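Long-range contacts in SusD superfamily protein (Bacteroides vulgatus ATCC 8482, PDB 3JQ0), which probably binds nutrient sugars at the cell surface as an outer-membrane protein of the SusD family: residues N29-L33 with Y113-H117; Y72-Y76 with W122-V126; I82-I86 with A107-R111. One frame throughout, in Å; residues are numbered along the deposited sequence. Where two conformers were deposited one is given.

Interaction 1: N29-L33 with Y113-H117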
loop_
_atom_site.group_PDB
_atom_site.type_symbol
_atom_site.label_atom_id
_atom_site.label_comp_id
_atom_site.label_asym_id
_atom_site.label_seq_id
_atom_site.Cartn_x
_atom_site.Cartn_y
_atom_site.Cartn_z
ATOM N N ASN A 29 2.719 3.839 -8.750
ATOM C CA ASN A 29 2.005 2.716 -9.356
ATOM C C ASN A 29 1.593 1.666 -8.347
ATOM O O ASN A 29 0.499 1.104 -8.477
ATOM C CB ASN A 29 2.820 2.089 -10.464
ATOM C CG ASN A 29 2.813 2.865 -11.748
ATOM O OD1 ASN A 29 2.062 3.808 -11.918
ATOM N ND2 ASN A 29 3.657 2.428 -12.687
ATOM N N PHE A 30 2.394 1.384 -7.330
ATOM C CA PHE A 30 1.981 0.406 -6.313
ATOM C C PHE A 30 0.746 0.897 -5.594
ATOM O O PHE A 30 -0.149 0.110 -5.283
ATOM C CB PHE A 30 3.119 0.114 -5.309
ATOM C CG PHE A 30 4.381 -0.428 -5.926
ATOM C CD1 PHE A 30 4.371 -1.255 -7.068
ATOM C CD2 PHE A 30 5.619 -0.133 -5.369
ATOM C CE1 PHE A 30 5.554 -1.720 -7.628
ATOM C CE2 PHE A 30 6.799 -0.608 -5.930
ATOM C CZ PHE A 30 6.765 -1.379 -7.075
ATOM N N PHE A 31 0.681 2.192 -5.262
ATOM C CA PHE A 31 -0.525 2.782 -4.717
ATOM C C PHE A 31 -1.719 2.582 -5.636
ATOM O O PHE A 31 -2.781 2.130 -5.213
ATOM C CB PHE A 31 -0.309 4.253 -4.382
ATOM C CG PHE A 31 -1.571 5.025 -4.138
ATOM C CD1 PHE A 31 -2.315 4.857 -2.966
ATOM C CD2 PHE A 31 -2.044 5.880 -5.129
ATOM C CE1 PHE A 31 -3.491 5.604 -2.808
ATOM C CE2 PHE A 31 -3.209 6.604 -4.958
ATOM C CZ PHE A 31 -3.931 6.452 -3.799
ATOM N N LEU A 32 -1.550 2.955 -6.909
ATOM C CA LEU A 32 -2.658 2.879 -7.841
ATOM C C LEU A 32 -3.184 1.464 -8.018
ATOM O O LEU A 32 -4.402 1.256 -8.154
ATOM C CB LEU A 32 -2.265 3.433 -9.221
ATOM C CG LEU A 32 -1.970 4.948 -9.329
ATOM C CD1 LEU A 32 -1.567 5.249 -10.788
ATOM C CD2 LEU A 32 -3.119 5.797 -8.831
ATOM N N LEU A 33 -2.272 0.492 -8.069
ATOM C CA LEU A 33 -2.676 -0.882 -8.246
ATOM C C LEU A 33 -3.385 -1.414 -7.013
ATOM O O LEU A 33 -4.292 -2.259 -7.147
ATOM C CB LEU A 33 -1.433 -1.762 -8.530
ATOM C CG LEU A 33 -0.795 -1.537 -9.902
ATOM C CD1 LEU A 33 0.494 -2.336 -9.984
ATOM C CD2 LEU A 33 -1.741 -1.932 -11.019
ATOM N N TYR A 113 8.410 -9.832 -5.712
ATOM C CA TYR A 113 7.528 -8.735 -5.333
ATOM C C TYR A 113 6.864 -8.095 -6.550
ATOM O O TYR A 113 5.656 -7.858 -6.603
ATOM C CB TYR A 113 8.370 -7.704 -4.545
ATOM C CG TYR A 113 7.572 -6.511 -4.112
ATOM C CD1 TYR A 113 6.696 -6.560 -3.019
ATOM C CD2 TYR A 113 7.650 -5.315 -4.815
ATOM C CE1 TYR A 113 5.915 -5.438 -2.663
ATOM C CE2 TYR A 113 6.915 -4.214 -4.438
ATOM C CZ TYR A 113 6.036 -4.281 -3.419
ATOM O OH TYR A 113 5.222 -3.195 -3.115
ATOM N N LEU A 114 7.656 -7.828 -7.582
ATOM C CA LEU A 114 7.128 -7.240 -8.794
ATOM C C LEU A 114 6.192 -8.212 -9.514
ATOM O O LEU A 114 5.109 -7.815 -9.945
ATOM C CB LEU A 114 8.254 -6.750 -9.714
ATOM C CG LEU A 114 9.096 -5.615 -9.173
ATOM C CD1 LEU A 114 10.262 -5.302 -10.096
ATOM C CD2 LEU A 114 8.254 -4.335 -8.952
ATOM N N TYR A 115 6.601 -9.464 -9.644
ATOM C CA TYR A 115 5.737 -10.430 -10.263
ATOM C C TYR A 115 4.425 -10.621 -9.518
ATOM O O TYR A 115 3.394 -10.937 -10.149
ATOM C CB TYR A 115 6.422 -11.778 -10.517
ATOM C CG TYR A 115 7.232 -11.773 -11.819
ATOM C CD1 TYR A 115 6.606 -11.769 -13.036
ATOM C CD2 TYR A 115 8.618 -11.721 -11.802
ATOM C CE1 TYR A 115 7.327 -11.722 -14.224
ATOM C CE2 TYR A 115 9.357 -11.733 -12.963
ATOM C CZ TYR A 115 8.717 -11.730 -14.175
ATOM O OH TYR A 115 9.397 -11.675 -15.393
ATOM N N PHE A 116 4.411 -10.426 -8.189
ATOM C CA PHE A 116 3.171 -10.568 -7.409
ATOM C C PHE A 116 2.216 -9.384 -7.651
ATOM O O PHE A 116 1.001 -9.583 -7.708
ATOM C CB PHE A 116 3.510 -10.788 -5.945
ATOM C CG PHE A 116 2.323 -11.087 -5.064
ATOM C CD1 PHE A 116 1.423 -12.098 -5.369
ATOM C CD2 PHE A 116 2.120 -10.361 -3.900
ATOM C CE1 PHE A 116 0.359 -12.378 -4.560
ATOM C CE2 PHE A 116 1.037 -10.644 -3.085
ATOM C CZ PHE A 116 0.159 -11.672 -3.404
ATOM N N HIS A 117 2.731 -8.164 -7.850
ATOM C CA HIS A 117 1.886 -7.077 -8.366
ATOM C C HIS A 117 1.326 -7.429 -9.730
ATOM O O HIS A 117 0.157 -7.218 -10.037
ATOM C CB HIS A 117 2.645 -5.766 -8.446
ATOM C CG HIS A 117 2.763 -5.028 -7.156
ATOM N ND1 HIS A 117 1.706 -4.438 -6.509
ATOM C CD2 HIS A 117 3.877 -4.709 -6.449
ATOM C CE1 HIS A 117 2.158 -3.830 -5.432
ATOM N NE2 HIS A 117 3.474 -3.991 -5.357
#

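Interaction 2: Y72-Y76 with W122-V126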
loop_
_atom_site.group_PDB
_atom_site.type_symbol
_atom_site.label_atom_id
_atom_site.label_comp_id
_atom_site.label_asym_id
_atom_site.label_seq_id
_atom_site.Cartn_x
_atom_site.Cartn_y
_atom_site.Cartn_z
ATOM N N TYR A 72 2.344 -2.545 -18.179
ATOM C CA TYR A 72 2.642 -3.308 -16.958
ATOM C C TYR A 72 3.318 -2.424 -15.907
ATOM O O TYR A 72 4.163 -2.890 -15.129
ATOM C CB TYR A 72 3.463 -4.566 -17.273
ATOM C CG TYR A 72 2.755 -5.527 -18.191
ATOM C CD1 TYR A 72 1.667 -6.286 -17.776
ATOM C CD2 TYR A 72 3.138 -5.613 -19.548
ATOM C CE1 TYR A 72 1.051 -7.184 -18.627
ATOM C CE2 TYR A 72 2.528 -6.541 -20.399
ATOM C CZ TYR A 72 1.497 -7.321 -19.929
ATOM O OH TYR A 72 0.961 -8.264 -20.775
ATOM N N GLY A 73 2.933 -1.161 -15.856
ATOM C CA GLY A 73 3.518 -0.255 -14.884
ATOM C C GLY A 73 5.001 -0.020 -15.043
ATOM O O GLY A 73 5.641 0.383 -14.082
ATOM N N ASP A 74 5.547 -0.280 -16.233
ATOM C CA ASP A 74 6.943 -0.177 -16.520
ATOM C C ASP A 74 7.801 -1.112 -15.647
ATOM O O ASP A 74 8.971 -0.856 -15.403
ATOM C CB ASP A 74 7.350 1.280 -16.408
ATOM C CG ASP A 74 8.630 1.540 -17.053
ATOM O OD1 ASP A 74 8.941 0.919 -18.098
ATOM O OD2 ASP A 74 9.380 2.354 -16.478
HETATM N N MSE A 75 7.211 -2.206 -15.185
HETATM C CA MSE A 75 7.948 -3.120 -14.284
HETATM C C MSE A 75 8.967 -4.019 -14.959
HETATM O O MSE A 75 9.944 -4.412 -14.329
HETATM C CB MSE A 75 6.972 -3.898 -13.426
HETATM C CG MSE A 75 6.286 -3.044 -12.388
HETATM SE SE MSE A 75 5.149 -4.128 -11.210
HETATM C CE MSE A 75 3.455 -3.672 -11.899
ATOM N N TYR A 76 8.777 -4.309 -16.247
ATOM C CA TYR A 76 9.681 -5.251 -16.901
ATOM C C TYR A 76 11.102 -4.733 -17.049
ATOM O O TYR A 76 12.060 -5.488 -16.972
ATOM C CB TYR A 76 9.169 -5.744 -18.234
ATOM C CG TYR A 76 8.155 -6.852 -18.046
ATOM C CD1 TYR A 76 8.568 -8.150 -17.819
ATOM C CD2 TYR A 76 6.799 -6.620 -18.038
ATOM C CE1 TYR A 76 7.660 -9.202 -17.615
ATOM C CE2 TYR A 76 5.868 -7.652 -17.815
ATOM C CZ TYR A 76 6.293 -8.931 -17.623
ATOM O OH TYR A 76 5.368 -9.913 -17.441
ATOM N N TRP A 122 -2.551 -7.968 -13.661
ATOM C CA TRP A 122 -2.691 -8.428 -15.040
ATOM C C TRP A 122 -2.924 -9.933 -15.237
ATOM O O TRP A 122 -3.424 -10.304 -16.282
ATOM C CB TRP A 122 -1.531 -7.924 -15.902
ATOM C CG TRP A 122 -1.658 -6.459 -16.249
ATOM C CD1 TRP A 122 -2.432 -5.949 -17.289
ATOM C CD2 TRP A 122 -1.092 -5.311 -15.573
ATOM N NE1 TRP A 122 -2.337 -4.587 -17.307
ATOM C CE2 TRP A 122 -1.568 -4.167 -16.247
ATOM C CE3 TRP A 122 -0.255 -5.144 -14.486
ATOM C CZ2 TRP A 122 -1.178 -2.885 -15.855
ATOM C CZ3 TRP A 122 0.101 -3.866 -14.098
ATOM C CH2 TRP A 122 -0.363 -2.773 -14.779
ATOM N N GLY A 123 -2.628 -10.757 -14.230
ATOM C CA GLY A 123 -2.944 -12.196 -14.294
ATOM C C GLY A 123 -1.853 -12.969 -14.989
ATOM O O GLY A 123 -0.765 -13.193 -14.455
ATOM N N ASP A 124 -2.160 -13.447 -16.209
ATOM C CA ASP A 124 -1.208 -14.167 -17.051
ATOM C C ASP A 124 -0.225 -13.144 -17.636
ATOM O O ASP A 124 -0.661 -12.199 -18.264
ATOM C CB ASP A 124 -1.899 -14.859 -18.222
ATOM C CG ASP A 124 -2.928 -15.911 -17.846
ATOM O OD1 ASP A 124 -3.150 -16.221 -16.682
ATOM O OD2 ASP A 124 -3.466 -16.478 -18.827
ATOM N N VAL A 125 1.064 -13.320 -17.393
ATOM C CA VAL A 125 2.068 -12.367 -17.849
ATOM C C VAL A 125 3.300 -13.123 -18.322
ATOM O O VAL A 125 3.503 -14.291 -17.983
ATOM C CB VAL A 125 2.459 -11.343 -16.714
ATOM C CG1 VAL A 125 1.247 -10.496 -16.310
ATOM C CG2 VAL A 125 3.110 -12.029 -15.487
ATOM N N VAL A 126 4.157 -12.453 -19.096
ATOM C CA VAL A 126 5.396 -13.034 -19.546
ATOM C C VAL A 126 6.313 -13.242 -18.356
ATOM O O VAL A 126 6.534 -12.326 -17.557
ATOM C CB VAL A 126 6.072 -12.162 -20.622
ATOM C CG1 VAL A 126 7.462 -12.757 -20.990
ATOM C CG2 VAL A 126 5.195 -12.079 -21.850
HETATM O O HOH W 1 -0.929 -9.957 -19.764
HETATM O O HOH W 2 3.462 -9.862 -19.970
#

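Interaction 3: I82-I86 with A107-R111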
loop_
_atom_site.group_PDB
_atom_site.type_symbol
_atom_site.label_atom_id
_atom_site.label_comp_id
_atom_site.label_asym_id
_atom_site.label_seq_id
_atom_site.Cartn_x
_atom_site.Cartn_y
_atom_site.Cartn_z
ATOM N N ILE A 82 17.107 -6.520 -12.376
ATOM C CA ILE A 82 17.207 -7.465 -11.274
ATOM C C ILE A 82 17.841 -8.765 -11.798
ATOM O O ILE A 82 18.681 -9.387 -11.133
ATOM C CB ILE A 82 15.827 -7.737 -10.619
ATOM C CG1 ILE A 82 15.261 -6.472 -9.954
ATOM C CG2 ILE A 82 15.956 -8.878 -9.621
ATOM C CD1 ILE A 82 13.782 -6.566 -9.581
ATOM N N ASN A 83 17.360 -9.224 -12.949
ATOM C CA ASN A 83 17.893 -10.457 -13.533
ATOM C C ASN A 83 19.398 -10.392 -13.780
ATOM O O ASN A 83 20.147 -11.343 -13.517
ATOM C CB ASN A 83 17.168 -10.777 -14.823
ATOM C CG ASN A 83 15.683 -11.122 -14.612
ATOM O OD1 ASN A 83 15.238 -11.425 -13.505
ATOM N ND2 ASN A 83 14.915 -11.073 -15.684
ATOM N N GLN A 84 19.863 -9.244 -14.237
ATOM C CA GLN A 84 21.293 -8.987 -14.349
ATOM C C GLN A 84 22.018 -9.059 -12.998
ATOM O O GLN A 84 23.047 -9.733 -12.885
ATOM C CB GLN A 84 21.501 -7.630 -15.005
ATOM C CG GLN A 84 22.950 -7.248 -15.211
ATOM C CD GLN A 84 23.142 -5.941 -15.935
ATOM O OE1 GLN A 84 22.173 -5.271 -16.318
ATOM N NE2 GLN A 84 24.398 -5.554 -16.102
HETATM N N MSE A 85 21.473 -8.393 -11.971
HETATM C CA MSE A 85 22.081 -8.484 -10.657
HETATM C C MSE A 85 22.174 -9.927 -10.184
HETATM O O MSE A 85 23.185 -10.339 -9.613
HETATM C CB MSE A 85 21.286 -7.649 -9.636
HETATM C CG MSE A 85 21.846 -7.606 -8.249
HETATM SE SE MSE A 85 23.476 -6.562 -8.190
HETATM C CE MSE A 85 23.831 -6.734 -6.266
ATOM N N ILE A 86 21.112 -10.715 -10.371
ATOM C CA ILE A 86 21.132 -12.110 -9.940
ATOM C C ILE A 86 22.289 -12.867 -10.616
ATOM O O ILE A 86 23.067 -13.592 -9.966
ATOM C CB ILE A 86 19.783 -12.834 -10.182
ATOM C CG1 ILE A 86 18.710 -12.256 -9.255
ATOM C CG2 ILE A 86 19.919 -14.371 -9.989
ATOM C CD1 ILE A 86 17.274 -12.589 -9.660
ATOM N N ALA A 107 17.596 -9.504 -4.356
ATOM C CA ALA A 107 17.252 -9.520 -5.760
ATOM C C ALA A 107 16.123 -10.521 -6.059
ATOM O O ALA A 107 15.144 -10.192 -6.744
ATOM C CB ALA A 107 18.489 -9.789 -6.613
ATOM N N TYR A 108 16.255 -11.738 -5.529
ATOM C CA TYR A 108 15.166 -12.722 -5.695
ATOM C C TYR A 108 13.869 -12.181 -5.054
ATOM O O TYR A 108 12.776 -12.388 -5.602
ATOM C CB TYR A 108 15.578 -14.057 -5.100
ATOM C CG TYR A 108 16.509 -14.890 -5.946
ATOM C CD1 TYR A 108 16.124 -15.340 -7.181
ATOM C CD2 TYR A 108 17.786 -15.218 -5.494
ATOM C CE1 TYR A 108 16.958 -16.135 -7.967
ATOM C CE2 TYR A 108 18.637 -16.018 -6.267
ATOM C CZ TYR A 108 18.213 -16.456 -7.489
ATOM O OH TYR A 108 19.048 -17.256 -8.255
ATOM N N GLY A 109 13.972 -11.541 -3.891
ATOM C CA GLY A 109 12.779 -11.026 -3.205
ATOM C C GLY A 109 12.104 -9.935 -4.029
ATOM O O GLY A 109 10.877 -9.952 -4.202
HETATM N N MSE A 110 12.905 -8.979 -4.538
HETATM C CA MSE A 110 12.338 -7.908 -5.361
HETATM C C MSE A 110 11.717 -8.447 -6.639
HETATM O O MSE A 110 10.669 -7.927 -7.093
HETATM C CB MSE A 110 13.370 -6.842 -5.673
HETATM C CG MSE A 110 13.806 -5.978 -4.484
HETATM SE SE MSE A 110 14.984 -4.525 -4.978
HETATM C CE MSE A 110 16.592 -5.581 -5.279
ATOM N N ARG A 111 12.326 -9.468 -7.243
ATOM C CA ARG A 111 11.738 -10.029 -8.450
ATOM C C ARG A 111 10.352 -10.622 -8.164
ATOM O O ARG A 111 9.368 -10.360 -8.870
ATOM C CB ARG A 111 12.664 -11.074 -9.104
ATOM C CG ARG A 111 12.119 -11.588 -10.424
ATOM C CD ARG A 111 13.134 -12.283 -11.270
ATOM N NE ARG A 111 13.470 -13.585 -10.746
ATOM C CZ ARG A 111 14.401 -14.370 -11.287
ATOM N NH1 ARG A 111 15.150 -13.918 -12.249
ATOM N NH2 ARG A 111 14.579 -15.566 -10.818
#

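Interaction 1: N29-L33 with Y113-H117
F30 reaches from helix 27-34 to three side chains of helix 97-122: Y113, L114 and H117. Its ring lies almost parallel to the imidazole of H117, the planes only 5° apart. The rings are offset until little more than their rims face each other, and F30 CD1 sits above the rim of the imidazole, 3.3 Å from H117 NE2. Y113 meets the same phenyl group quite differently, turning its edge to the face of F30 in a T-shaped pair with centroids 5.4 Å apart. Here Y113 CE2 lies 3.9 Å from F30 CZ, while the phenol oxygen of Y113 stands over the F30 face near its rim, 3.8 Å from F30 CD2. At the edge of the F30 ring, the methyl CD2 of L114 comes within 3.8 Å of F30 CZ. L33 adds a looser touch, its CD1 4.2 Å from H117 ND1.

Behind this shell, H117 NE2 donates a nearly straight bond (173°) to Y113 OH at 3.0 Å, with the oxygen in the imidazole plane. Y113 carries CG anti to its backbone N (chi1 179°) and H117 carries CG beside its own, which lets the two groups meet one helical turn apart. H117 ND1 bonds to Y450 OH, so the imidazole is gripped at both nitrogens and its rotation is fixed. L33 and L114 both rest on M75 of helix 75-91.

With the axes of the two segments 12.1 Å apart and no hydrogen bond between them, the junction depends on ring and methyl contacts, while the buried imidazole nitrogens are satisfied by Y113 within helix 97-122 and by Y450 from outside the two segments.

Interaction 2: Y72-Y76 with W122-V126
The phenol oxygen of Y76 is held twice. Y76 OH donates to V126 O at 2.7 Å, arriving in the carbonyl plane on a lone pair (C=O...O angle 128°), and it receives a longer bond from water 2, whose oxygen is 3.2 Å away. That water in turn accepts from V126 N at 2.8 Å, so Y76 reaches V126 O directly and V126 N through the water. Y72 works in a similar way through water 1, which lies 2.7 Å from Y72 OH and donates to D124 O.

The apolar half of the contact centres on W122. The edge of the Y72 ring is turned toward the face of the indole, the planes at 68°, with Y72 CD1 3.7 Å from W122 CD2. Farther along the same indole, Y72 CA stands over the six-membered ring, 3.9 Å from its centroid, a CH-pi contact. W122 CG sits beside its backbone N (chi1 -75°), leaving the indole across Y72 with NE1 bonded to P474 O. The selenomethionine M75 closes in at the indole edge, its CE 4.0 Å from W122 CZ3. A leucine in place of W122 would probably strip Y72 of its flat support and leave the P474 carbonyl without this donor.

Chemically, the loop after helix 97-122 is fastened by polar bonds to backbone atoms, two of them through water, and by aromatic packing.

Interaction 3: I82-I86 with A107-R111
Helices 75-91 and 97-122 follow each other in the chain and pair as an antiparallel helical hairpin; the segments I82-I86 and A107-R111 run at 156° to each other with their axes 9.5 Å apart. The backbones come nearest at I82 and A107, where the small A107 side chain is consistent with the close approach. A107 CB meets I86 CG1 at 3.6 Å, and the carbonyl oxygen of A107 lies 3.3 Å from I82 CG2. The other branch of I82 ends with CD1 3.9 Å from M110 CB.

I86 divides its atoms among three partners. Besides the touch on A107, its CG2 lies 3.5 Å from Y108 OH, and its CD1 covers one face of the R111 guanidinium, 3.6 Å from NH1, while also standing off-centre over the Y108 ring. R111 extends with CG anti to the backbone N and then bends at chi3 (73°), carrying the guanidinium past I86 to N83. There R111 NH1 donates to N83 OD1 at 2.8 Å; the acceptor is in the guanidinium plane, but NH1 comes in 50° off the plane of the N83 amide, away from its lone pairs.

Both polar groups have further partners: R111 NH2 forms a salt bridge with D159 of helix 149-167, and N83 ND2 bonds to the carbonyls of Y128 and D130. The antiparallel pairing of consecutive helices is consistent with the TPR-like helical architecture of SusD proteins.

Overall arrangement
All three contacts lie in the helical N-terminal part of the chain. Interaction 3 pairs helix 97-122 with its predecessor, helix 75-91; interaction 2 ties the start of helix 75-91 to the far end of helix 97-122 and its loop; interaction 1 brings helix 27-34 against the C-terminal half of helix 97-122. Along the chain, interaction 3 is nested within both others, whose segments alternate. The centres of interactions 1 and 2 are about 9 Å apart, and the two touch through L33 and M75; the centre of interaction 3 is about 16 Å from each of theirs, and it touches interaction 1 through I82 and L114. Helix 97-122, with the loop after it, is thus common to all three.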